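Local atomic coordinates of flagellar hook-associated protein 2 (Bdellovibrio bacteriovorus, PDB entry 6KTY), a protein that probably caps the growing tip of the bacterial flagellum, helping flagellin subunits polymerise there and keeping them from leaking out of the central channel. Residues N49-K54 with G138-Y143; Q56-V61 with S80-D85; I64-P69 with V128-I133; G86-I91 with F113-S118. All blocks are in the same frame, centred on the assembly; numbering follows the deposited sequence.

Interaction 1: N49-K54 with G138-Y143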
# COMPACT_ATOMS: atom_id res chain seq x y z
N ASN A 49 31.61 -6.52 1.42
CA ASN A 49 32.07 -5.23 1.95
C ASN A 49 32.34 -4.21 0.83
O ASN A 49 32.42 -4.58 -0.36
CB ASN A 49 33.30 -5.43 2.85
CG ASN A 49 34.50 -6.08 2.14
OD1 ASN A 49 34.33 -6.95 1.31
ND2 ASN A 49 35.70 -5.64 2.47
N GLY A 50 32.43 -2.95 1.21
CA GLY A 50 32.55 -1.83 0.26
C GLY A 50 33.99 -1.63 -0.18
O GLY A 50 34.93 -1.83 0.61
N PHE A 51 34.16 -1.23 -1.44
CA PHE A 51 35.47 -0.93 -2.00
C PHE A 51 35.47 0.48 -2.55
O PHE A 51 34.40 0.98 -2.98
CB PHE A 51 35.78 -1.92 -3.12
CG PHE A 51 36.21 -3.27 -2.62
CD1 PHE A 51 35.29 -4.15 -2.08
CD2 PHE A 51 37.54 -3.65 -2.71
CE1 PHE A 51 35.71 -5.40 -1.61
CE2 PHE A 51 37.96 -4.91 -2.23
CZ PHE A 51 37.06 -5.76 -1.67
N PRO A 52 36.65 1.13 -2.57
CA PRO A 52 36.68 2.50 -3.05
C PRO A 52 36.52 2.62 -4.55
O PRO A 52 36.30 3.71 -5.05
CB PRO A 52 38.06 3.02 -2.58
CG PRO A 52 38.93 1.80 -2.48
CD PRO A 52 37.98 0.66 -2.12
N ASP A 53 36.66 1.53 -5.28
CA ASP A 53 36.58 1.54 -6.73
C ASP A 53 36.26 0.11 -7.14
O ASP A 53 36.39 -0.82 -6.33
CB ASP A 53 37.90 2.00 -7.34
CG ASP A 53 39.03 1.04 -7.03
OD1 ASP A 53 39.07 -0.05 -7.64
OD2 ASP A 53 39.87 1.36 -6.17
N LYS A 54 35.85 -0.07 -8.39
CA LYS A 54 35.53 -1.40 -8.89
C LYS A 54 36.50 -1.84 -9.97
O LYS A 54 36.35 -2.93 -10.53
CB LYS A 54 34.09 -1.43 -9.42
CG LYS A 54 33.84 -0.72 -10.75
CD LYS A 54 32.38 -0.91 -11.10
CE LYS A 54 31.95 -0.21 -12.37
NZ LYS A 54 32.90 -0.38 -13.51
N GLY A 138 45.85 -9.75 -1.91
CA GLY A 138 44.93 -8.69 -2.31
C GLY A 138 45.36 -7.34 -1.73
O GLY A 138 46.08 -7.28 -0.75
N ASP A 139 44.89 -6.26 -2.35
CA ASP A 139 45.12 -4.91 -1.85
C ASP A 139 44.23 -4.69 -0.64
O ASP A 139 44.52 -3.89 0.23
CB ASP A 139 44.74 -3.86 -2.90
CG ASP A 139 45.63 -3.89 -4.11
OD1 ASP A 139 46.80 -4.33 -4.02
OD2 ASP A 139 45.13 -3.47 -5.18
N GLN A 140 43.11 -5.40 -0.63
CA GLN A 140 42.11 -5.23 0.38
C GLN A 140 41.33 -6.53 0.53
O GLN A 140 41.10 -7.24 -0.44
CB GLN A 140 41.17 -4.09 -0.03
CG GLN A 140 40.10 -3.75 1.00
CD GLN A 140 39.04 -2.79 0.48
OE1 GLN A 140 39.34 -1.86 -0.28
NE2 GLN A 140 37.79 -3.01 0.88
N ASP A 141 40.91 -6.80 1.76
CA ASP A 141 40.11 -7.98 2.08
C ASP A 141 38.72 -7.92 1.44
O ASP A 141 38.01 -6.92 1.58
CB ASP A 141 39.93 -8.06 3.61
CG ASP A 141 41.20 -8.45 4.33
OD1 ASP A 141 42.09 -9.10 3.72
OD2 ASP A 141 41.32 -8.09 5.52
N MET A 142 38.33 -8.99 0.75
CA MET A 142 36.94 -9.15 0.31
C MET A 142 36.25 -10.18 1.15
O MET A 142 36.77 -11.27 1.35
CB MET A 142 36.82 -9.59 -1.16
CG MET A 142 35.47 -9.27 -1.73
SD MET A 142 34.30 -10.64 -1.72
CE MET A 142 34.68 -11.23 -3.37
N TYR A 143 35.06 -9.83 1.60
CA TYR A 143 34.24 -10.75 2.34
C TYR A 143 32.78 -10.42 2.11
O TYR A 143 32.43 -9.30 1.75
CB TYR A 143 34.61 -10.75 3.86
CG TYR A 143 34.33 -9.44 4.60
CD1 TYR A 143 35.25 -8.40 4.58
CD2 TYR A 143 33.18 -9.29 5.39
CE1 TYR A 143 35.01 -7.21 5.28
CE2 TYR A 143 32.92 -8.12 6.07
CZ TYR A 143 33.84 -7.09 6.02
OH TYR A 143 33.57 -5.94 6.70
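Two loops meet where strand 45-48 of the four-stranded sheet ends and its antiparallel neighbour 144-148 begins, and Asn49 joins them by pairing with Tyr143. The backbone N of Asn49 donates to Tyr143 O at 2.9 Å. The side-chain amide of Asn49 then takes over from the backbone. Its OD1 accepts from Tyr143 N at 3.0 Å, with the donor well above the carbonyl plane. Its ND2 gives a nearly straight bond of 2.8 Å to Asp141 O, which lies in the amide plane. With CG placed between the backbone N and the carbonyl carbon (chi1 60°), the amide can face the other loop. CB of Asn49 also sits over one face of the Tyr143 ring, a CH-pi contact of 3.8 Å to the centroid.

A second amide works further along. Gln140 is extended and lies flat over one face of the Phe51 ring, the two planes only 13° apart. This buried ring also packs on Ile59, and its CZ lies 3.9 Å from Met142 CG. The Gln140 amide is held flat by a bond in its own plane: NE2 stands over the ring centre and donates to Gly50 O at 3.1 Å.

Interaction 2: Q56-V61 with S80-D85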
# COMPACT_ATOMS: atom_id res chain seq x y z
N GLN A 56 40.26 -0.95 -9.91
CA GLN A 56 41.69 -0.79 -9.59
C GLN A 56 42.13 -1.64 -8.39
O GLN A 56 43.17 -2.30 -8.44
CB GLN A 56 42.00 0.68 -9.32
CG GLN A 56 41.72 1.59 -10.49
CD GLN A 56 41.78 3.06 -10.12
OE1 GLN A 56 42.85 3.58 -9.82
NE2 GLN A 56 40.63 3.74 -10.15
N THR A 57 41.37 -1.59 -7.31
CA THR A 57 41.74 -2.25 -6.06
C THR A 57 41.54 -3.72 -6.28
O THR A 57 40.47 -4.14 -6.72
CB THR A 57 40.86 -1.76 -4.89
OG1 THR A 57 41.05 -0.34 -4.71
CG2 THR A 57 41.21 -2.51 -3.59
N GLN A 58 42.59 -4.49 -6.06
CA GLN A 58 42.59 -5.91 -6.38
C GLN A 58 42.32 -6.72 -5.12
O GLN A 58 42.85 -6.40 -4.04
CB GLN A 58 43.91 -6.32 -7.03
CG GLN A 58 44.19 -5.50 -8.29
CD GLN A 58 44.80 -6.29 -9.38
OE1 GLN A 58 46.02 -6.40 -9.44
NE2 GLN A 58 43.96 -6.87 -10.28
N ILE A 59 41.49 -7.76 -5.25
CA ILE A 59 41.15 -8.60 -4.08
C ILE A 59 42.02 -9.85 -3.92
O ILE A 59 41.86 -10.59 -2.94
CB ILE A 59 39.65 -8.96 -4.04
CG1 ILE A 59 39.25 -10.06 -5.06
CG2 ILE A 59 38.80 -7.73 -4.28
CD1 ILE A 59 37.88 -10.72 -4.69
N GLY A 60 42.92 -10.09 -4.87
CA GLY A 60 43.85 -11.19 -4.80
C GLY A 60 43.57 -12.38 -5.73
O GLY A 60 42.70 -12.33 -6.60
N VAL A 61 44.32 -13.46 -5.52
CA VAL A 61 44.21 -14.64 -6.35
C VAL A 61 43.82 -15.80 -5.45
O VAL A 61 44.20 -15.86 -4.29
CB VAL A 61 45.54 -14.93 -7.10
CG1 VAL A 61 46.74 -14.98 -6.14
CG2 VAL A 61 45.45 -16.20 -7.90
N SER A 80 45.27 -11.73 -12.50
CA SER A 80 45.22 -10.92 -13.73
C SER A 80 44.20 -9.82 -13.65
O SER A 80 44.44 -8.70 -14.08
CB SER A 80 44.90 -11.77 -14.97
OG SER A 80 44.14 -11.05 -15.94
N ASN A 81 43.02 -10.17 -13.13
CA ASN A 81 41.92 -9.25 -13.05
C ASN A 81 40.98 -9.58 -11.88
O ASN A 81 39.89 -10.14 -12.06
CB ASN A 81 41.18 -9.20 -14.39
CG ASN A 81 40.24 -8.00 -14.47
OD1 ASN A 81 40.02 -7.29 -13.48
ND2 ASN A 81 39.70 -7.76 -15.67
N SER A 82 41.44 -9.24 -10.69
CA SER A 82 40.68 -9.44 -9.46
C SER A 82 40.17 -8.11 -8.88
O SER A 82 40.03 -7.95 -7.66
CB SER A 82 41.49 -10.27 -8.44
OG SER A 82 42.78 -9.73 -8.17
N THR A 83 39.86 -7.16 -9.75
CA THR A 83 39.08 -6.00 -9.35
C THR A 83 37.64 -6.51 -9.12
O THR A 83 37.29 -7.60 -9.57
CB THR A 83 39.06 -4.94 -10.44
OG1 THR A 83 38.46 -5.49 -11.62
CG2 THR A 83 40.52 -4.46 -10.80
N LEU A 84 36.80 -5.72 -8.45
CA LEU A 84 35.42 -6.15 -8.23
C LEU A 84 34.79 -6.45 -9.57
O LEU A 84 34.07 -7.42 -9.71
CB LEU A 84 34.60 -5.10 -7.53
CG LEU A 84 34.79 -4.92 -6.00
CD1 LEU A 84 33.57 -4.13 -5.54
CD2 LEU A 84 34.97 -6.24 -5.25
N ASP A 85 35.07 -5.60 -10.55
CA ASP A 85 34.59 -5.84 -11.90
C ASP A 85 35.10 -7.15 -12.51
O ASP A 85 34.33 -7.86 -13.14
CB ASP A 85 34.89 -4.66 -12.80
CG ASP A 85 33.65 -4.18 -13.48
OD1 ASP A 85 33.49 -4.47 -14.70
OD2 ASP A 85 32.78 -3.64 -12.72
O HOH W 1 38.04 -3.34 -7.32
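Ile59 and Ser82 form the centre of this contact, where the loop before strand 63-68 crosses the turn leading into the N-cap of helix 84-94. The backbone N of Ile59 donates to Ser82 O at 2.8 Å, a nearly straight bond at the hydrogen. Ser82 points its side chain at the loop. Its OG stands between its own backbone N and carbonyl carbon (chi1 54°), which directs it to Gly60 O in a weak hydrogen bond of 3.0 Å. The carbonyl of Ser82 is further enclosed by the aliphatic side chain of Ile59, whose CG1 and CG2 both lie near it. The backbone angles of Gly60 suit a residue without a side chain.

Beside this core, Thr57 O takes a CA-H...O contact from Thr83 CA at 3.5 Å. The same carbonyl lies in hydrogen-bonding reach of a water, which accepts from Leu84 N at 2.9 Å. This water may therefore link the loop to a backbone N in the first turn of the helix. CG2 of Ile59 packs on Leu84 CD2 at 4.2 Å.

The next shell sets the position of these groups. Asp139 OD2 accepts from the backbone N of Gln58, and Asp53 OD2 hydrogen-bonds Thr57 OG1. Thr83 is the N-cap: its OG1 accepts from Gly86 N and donates to Asn81 OD1 at 3.0 Å, in the carbonyl plane.

Interaction 3: I64-P69 with V128-I133; sequences IKFETP and VTFPKI
Glu67 and Thr129 pair by two backbone bonds in an antiparallel three-stranded sheet whose central strand is 63-68. Glu67 N donates to Thr129 O at 3.0 Å, and Thr129 N returns a bond of 2.9 Å to Glu67 O. Between this pair and Ile64 with Ile133, strand 129-136 holds one residue more than its partner. The result is a beta bulge, with Phe130 and Pro131 facing Phe66. Pro131 has no N-H to donate, and its CD lies 3.4 Å from Lys65 O. Past it, a water accepts from Lys132 N and donates to Lys65 O at 2.8 Å.

The tight part is the face carrying Ile64, Phe66, Phe130 and Ile133. The two phenyl rings meet rim to rim with planes at 89°, CD2 of Phe130 coming to the edge of Phe66 at 3.5 Å from CD1. Phe144 adds an edge-to-face contact to Phe130. Ile64 and Ile133 lie side by side, and Met142 and Phe144 pack on both.

The other face is more open. Lys65 and Lys132 both hold CG anti to the backbone N (chi1 -162° and -170°) and run out with their stems touching, CB to CB at 3.9 Å. Lys132 NZ hydrogen-bonds Tyr63 OH, and Glu67 OE1 hydrogen-bonds Thr72 OG1. The chemistry implies an amphipathic sheet: hydrocarbon toward the core, and outside two like charges that solvent, and for Lys65 the nearby Glu74, may ease.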
# COMPACT_ATOMS: atom_id res chain seq x y z
N ILE A 64 36.71 -18.43 -4.75
CA ILE A 64 35.55 -18.22 -3.89
C ILE A 64 34.70 -19.49 -3.96
O ILE A 64 34.43 -20.00 -5.05
CB ILE A 64 34.74 -16.99 -4.30
CG1 ILE A 64 35.57 -15.72 -4.12
CG2 ILE A 64 33.47 -16.85 -3.47
CD1 ILE A 64 34.99 -14.55 -4.89
N LYS A 65 34.32 -20.00 -2.79
CA LYS A 65 33.54 -21.24 -2.67
C LYS A 65 32.04 -20.96 -2.57
O LYS A 65 31.58 -20.06 -1.84
CB LYS A 65 34.05 -22.02 -1.44
CG LYS A 65 33.68 -23.49 -1.36
CD LYS A 65 34.57 -24.21 -0.34
CE LYS A 65 34.04 -25.59 0.02
NZ LYS A 65 34.64 -26.11 1.28
N PHE A 66 31.25 -21.73 -3.31
CA PHE A 66 29.80 -21.66 -3.19
C PHE A 66 29.27 -23.07 -2.94
O PHE A 66 29.77 -24.02 -3.56
CB PHE A 66 29.20 -21.09 -4.48
CG PHE A 66 29.76 -19.76 -4.86
CD1 PHE A 66 29.38 -18.62 -4.16
CD2 PHE A 66 30.68 -19.65 -5.90
CE1 PHE A 66 29.91 -17.38 -4.50
CE2 PHE A 66 31.20 -18.43 -6.24
CZ PHE A 66 30.81 -17.28 -5.54
N GLU A 67 28.33 -23.22 -2.02
CA GLU A 67 27.65 -24.52 -1.85
C GLU A 67 26.30 -24.34 -2.50
O GLU A 67 25.53 -23.46 -2.09
CB GLU A 67 27.45 -24.93 -0.40
CG GLU A 67 28.74 -25.10 0.40
CD GLU A 67 29.57 -26.30 -0.02
OE1 GLU A 67 29.18 -27.03 -0.96
OE2 GLU A 67 30.62 -26.51 0.60
N THR A 68 26.00 -25.18 -3.48
CA THR A 68 24.79 -25.03 -4.27
C THR A 68 24.01 -26.34 -4.33
O THR A 68 24.53 -27.40 -3.99
CB THR A 68 25.13 -24.56 -5.70
OG1 THR A 68 25.57 -25.68 -6.49
CG2 THR A 68 26.23 -23.56 -5.66
N PRO A 69 22.74 -26.26 -4.78
CA PRO A 69 21.96 -27.48 -4.95
C PRO A 69 22.58 -28.46 -5.96
O PRO A 69 22.25 -29.66 -5.95
CB PRO A 69 20.60 -26.96 -5.44
CG PRO A 69 20.58 -25.48 -5.16
CD PRO A 69 22.03 -25.07 -5.28
N VAL A 128 21.80 -21.50 -1.66
CA VAL A 128 23.22 -21.29 -1.94
C VAL A 128 23.87 -20.69 -0.69
O VAL A 128 23.35 -19.73 -0.11
CB VAL A 128 23.46 -20.32 -3.15
CG1 VAL A 128 24.96 -20.01 -3.35
CG2 VAL A 128 22.84 -20.89 -4.47
N THR A 129 25.00 -21.23 -0.26
CA THR A 129 25.73 -20.60 0.84
C THR A 129 27.10 -20.20 0.34
O THR A 129 27.59 -20.69 -0.68
CB THR A 129 25.81 -21.46 2.11
OG1 THR A 129 26.47 -22.70 1.79
CG2 THR A 129 24.41 -21.70 2.71
N PHE A 130 27.74 -19.33 1.12
CA PHE A 130 28.98 -18.67 0.76
C PHE A 130 29.97 -18.85 1.90
O PHE A 130 30.20 -17.92 2.67
CB PHE A 130 28.66 -17.18 0.54
CG PHE A 130 27.53 -16.94 -0.45
CD1 PHE A 130 26.22 -16.94 -0.05
CD2 PHE A 130 27.81 -16.67 -1.78
CE1 PHE A 130 25.19 -16.72 -0.95
CE2 PHE A 130 26.80 -16.45 -2.70
CZ PHE A 130 25.50 -16.46 -2.30
N PRO A 131 30.58 -20.06 2.02
CA PRO A 131 31.25 -20.46 3.25
C PRO A 131 32.74 -20.12 3.32
O PRO A 131 33.33 -20.25 4.38
CB PRO A 131 31.07 -21.98 3.24
CG PRO A 131 31.18 -22.30 1.77
CD PRO A 131 30.35 -21.22 1.13
N LYS A 132 33.34 -19.72 2.21
CA LYS A 132 34.77 -19.53 2.19
C LYS A 132 35.19 -18.61 1.03
O LYS A 132 34.75 -18.78 -0.11
CB LYS A 132 35.47 -20.90 2.05
CG LYS A 132 36.95 -20.90 2.24
CD LYS A 132 37.59 -22.22 1.71
CE LYS A 132 38.76 -22.66 2.54
NZ LYS A 132 39.49 -23.81 1.93
N ILE A 133 36.03 -17.64 1.35
CA ILE A 133 36.73 -16.85 0.34
C ILE A 133 38.21 -17.06 0.64
O ILE A 133 38.66 -16.80 1.76
CB ILE A 133 36.36 -15.35 0.41
CG1 ILE A 133 34.89 -15.15 0.08
CG2 ILE A 133 37.18 -14.57 -0.62
CD1 ILE A 133 34.35 -13.80 0.54
O HOH W 2 32.10 -17.98 -0.08

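Interaction 4: G86-I91 with F113-S118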
# COMPACT_ATOMS: atom_id res chain seq x y z
N GLY A 86 36.40 -7.45 -12.35
CA GLY A 86 36.96 -8.72 -12.88
C GLY A 86 36.34 -9.95 -12.23
O GLY A 86 36.06 -10.94 -12.89
N VAL A 87 36.13 -9.88 -10.93
CA VAL A 87 35.57 -10.97 -10.18
C VAL A 87 34.12 -11.21 -10.58
O VAL A 87 33.67 -12.35 -10.77
CB VAL A 87 35.63 -10.68 -8.69
CG1 VAL A 87 34.82 -11.74 -7.94
CG2 VAL A 87 37.13 -10.65 -8.21
N MET A 88 33.36 -10.12 -10.68
CA MET A 88 32.02 -10.22 -11.21
C MET A 88 32.05 -10.93 -12.56
O MET A 88 31.28 -11.87 -12.77
CB MET A 88 31.42 -8.83 -11.34
CG MET A 88 29.99 -8.87 -11.72
SD MET A 88 29.76 -7.93 -13.20
CE MET A 88 29.88 -6.34 -12.51
N LYS A 89 32.91 -10.50 -13.49
CA LYS A 89 32.90 -11.11 -14.83
C LYS A 89 33.28 -12.61 -14.78
O LYS A 89 32.72 -13.38 -15.51
CB LYS A 89 33.78 -10.33 -15.84
CG LYS A 89 33.15 -8.95 -16.21
CD LYS A 89 34.08 -8.11 -17.05
CE LYS A 89 33.43 -6.80 -17.57
NZ LYS A 89 32.71 -5.96 -16.52
N GLN A 90 34.22 -12.99 -13.91
CA GLN A 90 34.69 -14.40 -13.78
C GLN A 90 33.61 -15.29 -13.12
O GLN A 90 33.43 -16.43 -13.50
CB GLN A 90 35.99 -14.47 -12.95
CG GLN A 90 37.22 -13.83 -13.62
CD GLN A 90 38.54 -13.93 -12.81
OE1 GLN A 90 39.13 -15.02 -12.68
NE2 GLN A 90 39.05 -12.78 -12.34
N ILE A 91 32.90 -14.75 -12.12
CA ILE A 91 31.76 -15.47 -11.54
C ILE A 91 30.72 -15.67 -12.62
O ILE A 91 30.28 -16.78 -12.82
CB ILE A 91 31.14 -14.79 -10.29
CG1 ILE A 91 32.14 -14.80 -9.12
CG2 ILE A 91 29.87 -15.47 -9.86
CD1 ILE A 91 31.76 -13.84 -7.92
N PHE A 113 31.51 0.73 -3.50
CA PHE A 113 31.29 -0.35 -4.48
C PHE A 113 31.21 -1.72 -3.80
O PHE A 113 32.07 -2.07 -3.01
CB PHE A 113 32.35 -0.35 -5.58
CG PHE A 113 32.31 0.88 -6.45
CD1 PHE A 113 31.43 0.96 -7.53
CD2 PHE A 113 33.15 1.95 -6.20
CE1 PHE A 113 31.41 2.10 -8.35
CE2 PHE A 113 33.11 3.09 -7.00
CZ PHE A 113 32.24 3.16 -8.07
N LYS A 114 30.15 -2.47 -4.10
CA LYS A 114 29.97 -3.81 -3.54
C LYS A 114 29.63 -4.86 -4.55
O LYS A 114 28.93 -4.58 -5.55
CB LYS A 114 28.91 -3.77 -2.45
CG LYS A 114 29.37 -3.00 -1.25
CD LYS A 114 28.24 -2.82 -0.30
CE LYS A 114 28.69 -1.98 0.90
NZ LYS A 114 27.66 -1.85 1.95
N LEU A 115 30.17 -6.06 -4.35
CA LEU A 115 29.85 -7.20 -5.20
C LEU A 115 28.61 -7.86 -4.62
O LEU A 115 28.56 -8.14 -3.42
CB LEU A 115 31.01 -8.19 -5.26
CG LEU A 115 30.80 -9.44 -6.13
CD1 LEU A 115 30.87 -9.10 -7.62
CD2 LEU A 115 31.85 -10.49 -5.77
N LEU A 116 27.60 -8.02 -5.47
CA LEU A 116 26.37 -8.74 -5.12
C LEU A 116 26.35 -10.04 -5.92
O LEU A 116 26.42 -10.01 -7.16
CB LEU A 116 25.14 -7.89 -5.47
CG LEU A 116 23.75 -8.58 -5.47
CD1 LEU A 116 23.37 -8.98 -4.05
CD2 LEU A 116 22.65 -7.67 -6.06
N VAL A 117 26.22 -11.17 -5.25
CA VAL A 117 26.17 -12.45 -5.96
C VAL A 117 24.83 -13.12 -5.56
O VAL A 117 24.56 -13.30 -4.38
CB VAL A 117 27.37 -13.32 -5.58
CG1 VAL A 117 27.32 -14.67 -6.26
CG2 VAL A 117 28.71 -12.59 -5.88
N SER A 118 24.02 -13.50 -6.54
CA SER A 118 22.72 -14.10 -6.24
C SER A 118 22.50 -15.38 -7.04
O SER A 118 22.99 -15.51 -8.16
CB SER A 118 21.65 -13.07 -6.50
OG SER A 118 21.50 -12.90 -7.90
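Helix 86-91 and strand 113-118 run almost in the same direction, 11° between their axes. The axes come no closer than 9.5 Å, and the nearest pair of CA atoms is Met88 and Leu115 at 7.1 Å. No hydrogen bond crosses this gap. Side chains alone bridge it.

Leu115 is the strand residue that meets all three helix partners. Its CG is anti to the backbone N (chi1 180°), which carries the two methyls out toward the helix, where they divide the work. CD1 touches Met88 CB at 3.8 Å. CD2 reaches Val87 CG1 at 3.9 Å, and the Val87 and Leu115 side chains cross at about a right angle. The same CD2 meets Ile91 CD1 at 4.0 Å, tip to tip. Four residues apart, Val87 and Ile91 fall on the same face of the helix; Ile91 N hydrogen-bonds Val87 O along it.

The tip of Ile91 has a second neighbour. Its CD1 also meets Val117 CG2 at 3.9 Å, again tip to tip. Leu115 and Val117 are two residues apart and so lie on the same face of their sheet.

In that four-stranded sheet, Ala100 of the adjacent strand 98-104 touches Met88 and Ile91. From the three-stranded sheet, Ile77 and Val75 of strand 71-77 pack on Val87 and Ile91. The other face of strand 113-119 is turned elsewhere: Leu116 packs on Phe160 of a second subunit. The arrangement is that of a helix lying between two antiparallel sheets of this FliD fragment and packing its apolar side chains on both.

How the interactions relate
The four contacts build one lobe of the fragment. Interactions 1 and 2 are closest, centres about 9 Å apart. They join through Asp139 N and Gln58 O, probably hydrogen-bonded at 2.7 Å, and Met142 CE packs on Ile59 CD1. Interactions 2 and 4 share helix 84-94: the first holds its start, the second its inner face. Ile59 CD1 meets Val87 CG2 at 3.6 Å. Phe51 N, probably hydrogen-bonded to Phe113 O at 2.7 Å, ties interaction 1 to interaction 4. Interaction 3 lies about 19 Å between centres from interactions 1 and 2, yet Met142 CE reaches Ile64 CD1 at 3.7 Å and Tyr143 CA reaches Ile133 CD1 at 3.5 Å. Its centre is about 14 Å from that of interaction 4, where Phe66 touches Val117 and Ile91.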